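Local coordinates for periplasmic solute binding protein (Pectobacterium atrosepticum, PDB 4RY1) that probably captures a sugar in the periplasm as the solute-binding component of an ABC-type import system, at residues A[14-26]-A[308-322]. Numbering follows the deposited sequence.
With ACT (acetate ion), chain F.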
# COMPACT_ATOMS: atom_id res chain seq x y z
N GLN A 14 -1.17 7.65 -16.57
CA GLN A 14 -2.46 8.30 -16.23
C GLN A 14 -2.28 9.24 -15.05
O GLN A 14 -2.77 10.35 -15.07
CB GLN A 14 -3.57 7.29 -15.98
CG GLN A 14 -3.89 6.49 -17.22
CD GLN A 14 -4.81 7.20 -18.18
OE1 GLN A 14 -5.25 8.33 -17.94
NE2 GLN A 14 -5.12 6.52 -19.27
N ARG A 15 -1.55 8.81 -14.03
CA ARG A 15 -1.23 9.69 -12.92
C ARG A 15 -0.37 10.86 -13.40
O ARG A 15 -0.55 11.99 -12.95
CB ARG A 15 -0.57 8.92 -11.76
CG ARG A 15 -0.19 9.84 -10.60
CD ARG A 15 0.48 9.11 -9.46
NE ARG A 15 -0.37 8.12 -8.82
CZ ARG A 15 0.06 7.05 -8.16
NH1 ARG A 15 1.36 6.81 -8.03
NH2 ARG A 15 -0.81 6.23 -7.58
N HIS A 16 0.59 10.59 -14.29
CA HIS A 16 1.45 11.67 -14.77
C HIS A 16 0.65 12.77 -15.46
O HIS A 16 0.84 13.96 -15.19
CB HIS A 16 2.54 11.17 -15.71
CG HIS A 16 3.52 10.24 -15.09
ND1 HIS A 16 3.83 10.25 -13.75
CD2 HIS A 16 4.25 9.26 -15.65
CE1 HIS A 16 4.72 9.31 -13.51
NE2 HIS A 16 5.00 8.70 -14.65
N GLU A 17 -0.24 12.36 -16.36
CA GLU A 17 -1.06 13.36 -17.08
C GLU A 17 -1.88 14.21 -16.10
O GLU A 17 -1.97 15.42 -16.21
CB GLU A 17 -1.97 12.70 -18.10
CG GLU A 17 -2.79 13.72 -18.90
CD GLU A 17 -3.92 13.09 -19.69
OE1 GLU A 17 -3.87 11.89 -20.04
OE2 GLU A 17 -4.92 13.80 -19.95
N ALA A 18 -2.50 13.53 -15.16
CA ALA A 18 -3.41 14.20 -14.25
C ALA A 18 -2.64 15.15 -13.35
O ALA A 18 -3.12 16.23 -12.99
CB ALA A 18 -4.16 13.17 -13.44
N THR A 19 -1.44 14.72 -12.92
CA THR A 19 -0.62 15.59 -12.06
C THR A 19 -0.14 16.84 -12.83
O THR A 19 -0.16 17.97 -12.33
CB THR A 19 0.55 14.81 -11.47
OG1 THR A 19 0.05 13.65 -10.80
CG2 THR A 19 1.33 15.66 -10.48
N LEU A 20 0.27 16.63 -14.07
CA LEU A 20 0.58 17.75 -14.96
C LEU A 20 -0.63 18.69 -15.15
O LEU A 20 -0.48 19.94 -15.17
CB LEU A 20 1.14 17.26 -16.31
CG LEU A 20 2.66 17.12 -16.39
CD1 LEU A 20 3.34 18.48 -16.28
CD2 LEU A 20 3.20 16.19 -15.33
N ALA A 21 -1.83 18.11 -15.31
CA ALA A 21 -3.06 18.91 -15.44
C ALA A 21 -3.24 19.78 -14.19
O ALA A 21 -3.60 20.96 -14.26
CB ALA A 21 -4.26 18.00 -15.61
N ALA A 22 -3.00 19.19 -13.02
CA ALA A 22 -3.13 19.95 -11.77
C ALA A 22 -2.11 21.09 -11.71
O ALA A 22 -2.42 22.19 -11.28
CB ALA A 22 -3.00 19.04 -10.56
N ILE A 23 -0.89 20.79 -12.12
CA ILE A 23 0.18 21.79 -12.15
C ILE A 23 -0.17 22.94 -13.09
O ILE A 23 -0.00 24.10 -12.76
CB ILE A 23 1.54 21.15 -12.48
CG1 ILE A 23 2.01 20.27 -11.30
CG2 ILE A 23 2.58 22.21 -12.84
CD1 ILE A 23 3.13 19.32 -11.67
N ASN A 24 -0.68 22.59 -14.26
CA ASN A 24 -1.07 23.63 -15.21
C ASN A 24 -2.19 24.53 -14.67
O ASN A 24 -2.18 25.76 -14.88
CB ASN A 24 -1.45 23.04 -16.58
CG ASN A 24 -0.23 22.59 -17.36
OD1 ASN A 24 0.80 23.27 -17.38
ND2 ASN A 24 -0.33 21.43 -17.99
N ALA A 25 -3.17 23.92 -14.00
CA ALA A 25 -4.25 24.69 -13.39
C ALA A 25 -3.69 25.58 -12.27
O ALA A 25 -4.09 26.73 -12.12
CB ALA A 25 -5.35 23.75 -12.89
N PHE A 26 -2.75 25.05 -11.50
CA PHE A 26 -2.10 25.85 -10.46
C PHE A 26 -1.40 27.06 -11.04
O PHE A 26 -1.51 28.17 -10.50
CB PHE A 26 -1.11 24.99 -9.68
CG PHE A 26 -0.31 25.75 -8.66
CD1 PHE A 26 -0.85 26.11 -7.44
CD2 PHE A 26 1.00 26.13 -8.93
CE1 PHE A 26 -0.10 26.81 -6.49
CE2 PHE A 26 1.72 26.86 -8.01
CZ PHE A 26 1.18 27.18 -6.78
N PHE A 308 -3.49 23.31 -3.49
CA PHE A 308 -4.20 23.37 -4.76
C PHE A 308 -4.58 21.98 -5.24
O PHE A 308 -5.72 21.73 -5.67
CB PHE A 308 -3.38 24.14 -5.81
CG PHE A 308 -4.14 24.44 -7.06
CD1 PHE A 308 -4.20 23.53 -8.09
CD2 PHE A 308 -4.85 25.62 -7.17
CE1 PHE A 308 -4.92 23.80 -9.23
CE2 PHE A 308 -5.58 25.90 -8.32
CZ PHE A 308 -5.60 24.98 -9.35
N MET A 309 -3.62 21.07 -5.17
CA MET A 309 -3.83 19.67 -5.58
C MET A 309 -4.85 18.91 -4.72
O MET A 309 -5.65 18.12 -5.24
CB MET A 309 -2.49 18.90 -5.59
CG MET A 309 -1.51 19.36 -6.68
SD MET A 309 0.05 18.35 -6.79
CE MET A 309 0.48 18.66 -8.51
N LEU A 310 -4.81 19.13 -3.42
CA LEU A 310 -5.59 18.32 -2.47
C LEU A 310 -6.94 18.90 -2.06
O LEU A 310 -7.81 18.17 -1.59
CB LEU A 310 -4.74 18.00 -1.23
CG LEU A 310 -3.46 17.21 -1.47
CD1 LEU A 310 -2.81 16.83 -0.13
CD2 LEU A 310 -3.64 16.01 -2.38
N SER A 311 -7.09 20.20 -2.22
CA SER A 311 -8.27 20.90 -1.71
C SER A 311 -8.95 21.83 -2.70
O SER A 311 -10.16 22.01 -2.62
CB SER A 311 -7.90 21.66 -0.43
OG SER A 311 -7.46 20.75 0.60
N ASN A 312 -8.21 22.45 -3.61
CA ASN A 312 -8.82 23.39 -4.55
C ASN A 312 -9.61 22.60 -5.58
O ASN A 312 -9.09 21.66 -6.15
CB ASN A 312 -7.75 24.23 -5.25
CG ASN A 312 -8.33 25.32 -6.15
OD1 ASN A 312 -9.05 25.04 -7.10
ND2 ASN A 312 -7.98 26.57 -5.87
N PRO A 313 -10.88 22.97 -5.85
CA PRO A 313 -11.70 22.22 -6.81
C PRO A 313 -11.01 21.94 -8.16
O PRO A 313 -11.18 20.86 -8.73
CB PRO A 313 -12.94 23.12 -6.98
CG PRO A 313 -13.08 23.76 -5.63
CD PRO A 313 -11.66 24.04 -5.18
N GLU A 314 -10.25 22.91 -8.67
CA GLU A 314 -9.60 22.73 -9.96
C GLU A 314 -8.49 21.66 -9.89
O GLU A 314 -8.33 20.83 -10.79
CB GLU A 314 -9.04 24.07 -10.49
CG GLU A 314 -10.15 25.04 -10.85
CD GLU A 314 -11.15 24.45 -11.84
OE1 GLU A 314 -10.70 23.93 -12.88
OE2 GLU A 314 -12.38 24.50 -11.57
N GLY A 315 -7.74 21.64 -8.80
CA GLY A 315 -6.71 20.62 -8.63
C GLY A 315 -7.30 19.26 -8.35
O GLY A 315 -6.85 18.24 -8.86
N VAL A 316 -8.33 19.26 -7.52
CA VAL A 316 -9.03 18.04 -7.19
C VAL A 316 -9.63 17.39 -8.44
O VAL A 316 -9.51 16.18 -8.66
CB VAL A 316 -10.10 18.30 -6.09
CG1 VAL A 316 -11.04 17.12 -5.96
CG2 VAL A 316 -9.44 18.59 -4.75
N LYS A 317 -10.28 18.19 -9.28
CA LYS A 317 -10.86 17.64 -10.51
C LYS A 317 -9.77 17.13 -11.45
O LYS A 317 -9.92 16.10 -12.10
CB LYS A 317 -11.75 18.67 -11.17
CG LYS A 317 -13.05 18.85 -10.42
CD LYS A 317 -13.98 19.79 -11.17
CE LYS A 317 -13.54 21.23 -11.11
NZ LYS A 317 -14.52 22.06 -11.87
N ALA A 318 -8.64 17.84 -11.50
CA ALA A 318 -7.55 17.41 -12.38
C ALA A 318 -7.01 16.04 -11.97
O ALA A 318 -6.76 15.19 -12.81
CB ALA A 318 -6.44 18.45 -12.38
N LEU A 319 -6.80 15.87 -10.68
CA LEU A 319 -6.21 14.63 -10.17
C LEU A 319 -7.19 13.47 -10.11
O LEU A 319 -6.80 12.32 -10.18
CB LEU A 319 -5.58 14.84 -8.80
CG LEU A 319 -4.27 15.61 -8.86
CD1 LEU A 319 -3.77 16.04 -7.49
CD2 LEU A 319 -3.20 14.74 -9.52
N GLY A 320 -8.47 13.78 -9.94
CA GLY A 320 -9.49 12.75 -9.80
C GLY A 320 -9.08 11.70 -8.80
O GLY A 320 -8.67 12.02 -7.67
N LEU A 321 -9.22 10.44 -9.19
CA LEU A 321 -8.90 9.31 -8.32
C LEU A 321 -7.52 8.70 -8.61
O LEU A 321 -7.22 7.61 -8.14
CB LEU A 321 -9.97 8.21 -8.45
CG LEU A 321 -11.34 8.66 -7.93
CD1 LEU A 321 -12.39 7.61 -8.25
CD2 LEU A 321 -11.32 8.88 -6.42
N GLN A 322 -6.65 9.44 -9.29
CA GLN A 322 -5.35 8.91 -9.68
C GLN A 322 -4.38 8.66 -8.52
O GLN A 322 -3.40 7.93 -8.71
CB GLN A 322 -4.71 9.84 -10.70
CG GLN A 322 -5.45 9.87 -12.03
CD GLN A 322 -5.48 8.52 -12.70
OE1 GLN A 322 -4.49 7.82 -12.74
NE2 GLN A 322 -6.65 8.16 -13.22
C ACT F . 1.00 3.23 -6.99
O ACT F . 1.94 3.85 -7.55
OXT ACT F . 0.26 3.83 -6.19
CH3 ACT F . 0.73 1.76 -7.27
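Arg15 bridges Gln322 and an acetate ion with one guanidinium: NE donates to the backbone O of Gln322 at 3.0 Å, and NH2 adds a weak second bond to that oxygen while also reaching acetate OXT at 3.0 Å. The latter bond is nearly straight (176°), and NH1 gives to the other acetate oxygen. The Gln322 carbonyl oxygen lies in the guanidinium plane, although NE stands above the plane of that carbonyl. NH1 also donates to Trp10 O, which further fixes the rotation of the group. The acetate probably comes from the crystallisation liquor, and the site lies at the N-terminal end of helix 13-29. In this periplasmic binding protein fold, that helix makes the right-handed beta-alpha-beta crossover between parallel strands 3-10 and 33-40, and helix 313-319 runs antiparallel to its 14-26 segment at 163°. With Ala18, Ala21, Ala22 and Ala318 at the interface, and Ala22 facing Gly315, these two axes come within 7.9 Å. Ala22 is a knob in the hole formed by Met309, Gly315, Ala318 and Leu319, its CB lying 3.9 Å from Ala318 CB. Met309 CE touches both Thr19 CG2 and Ile23 CG1, at 3.7 and 3.6 Å. At the far end, Phe308 CG is anti to the backbone N (chi1 -170°), which turns one face of the ring to Phe26: Phe26 CA sits over its centre, 3.8 Å from the centroid, and the Phe26 ring turns an edge to the same face in an offset edge-to-face pair.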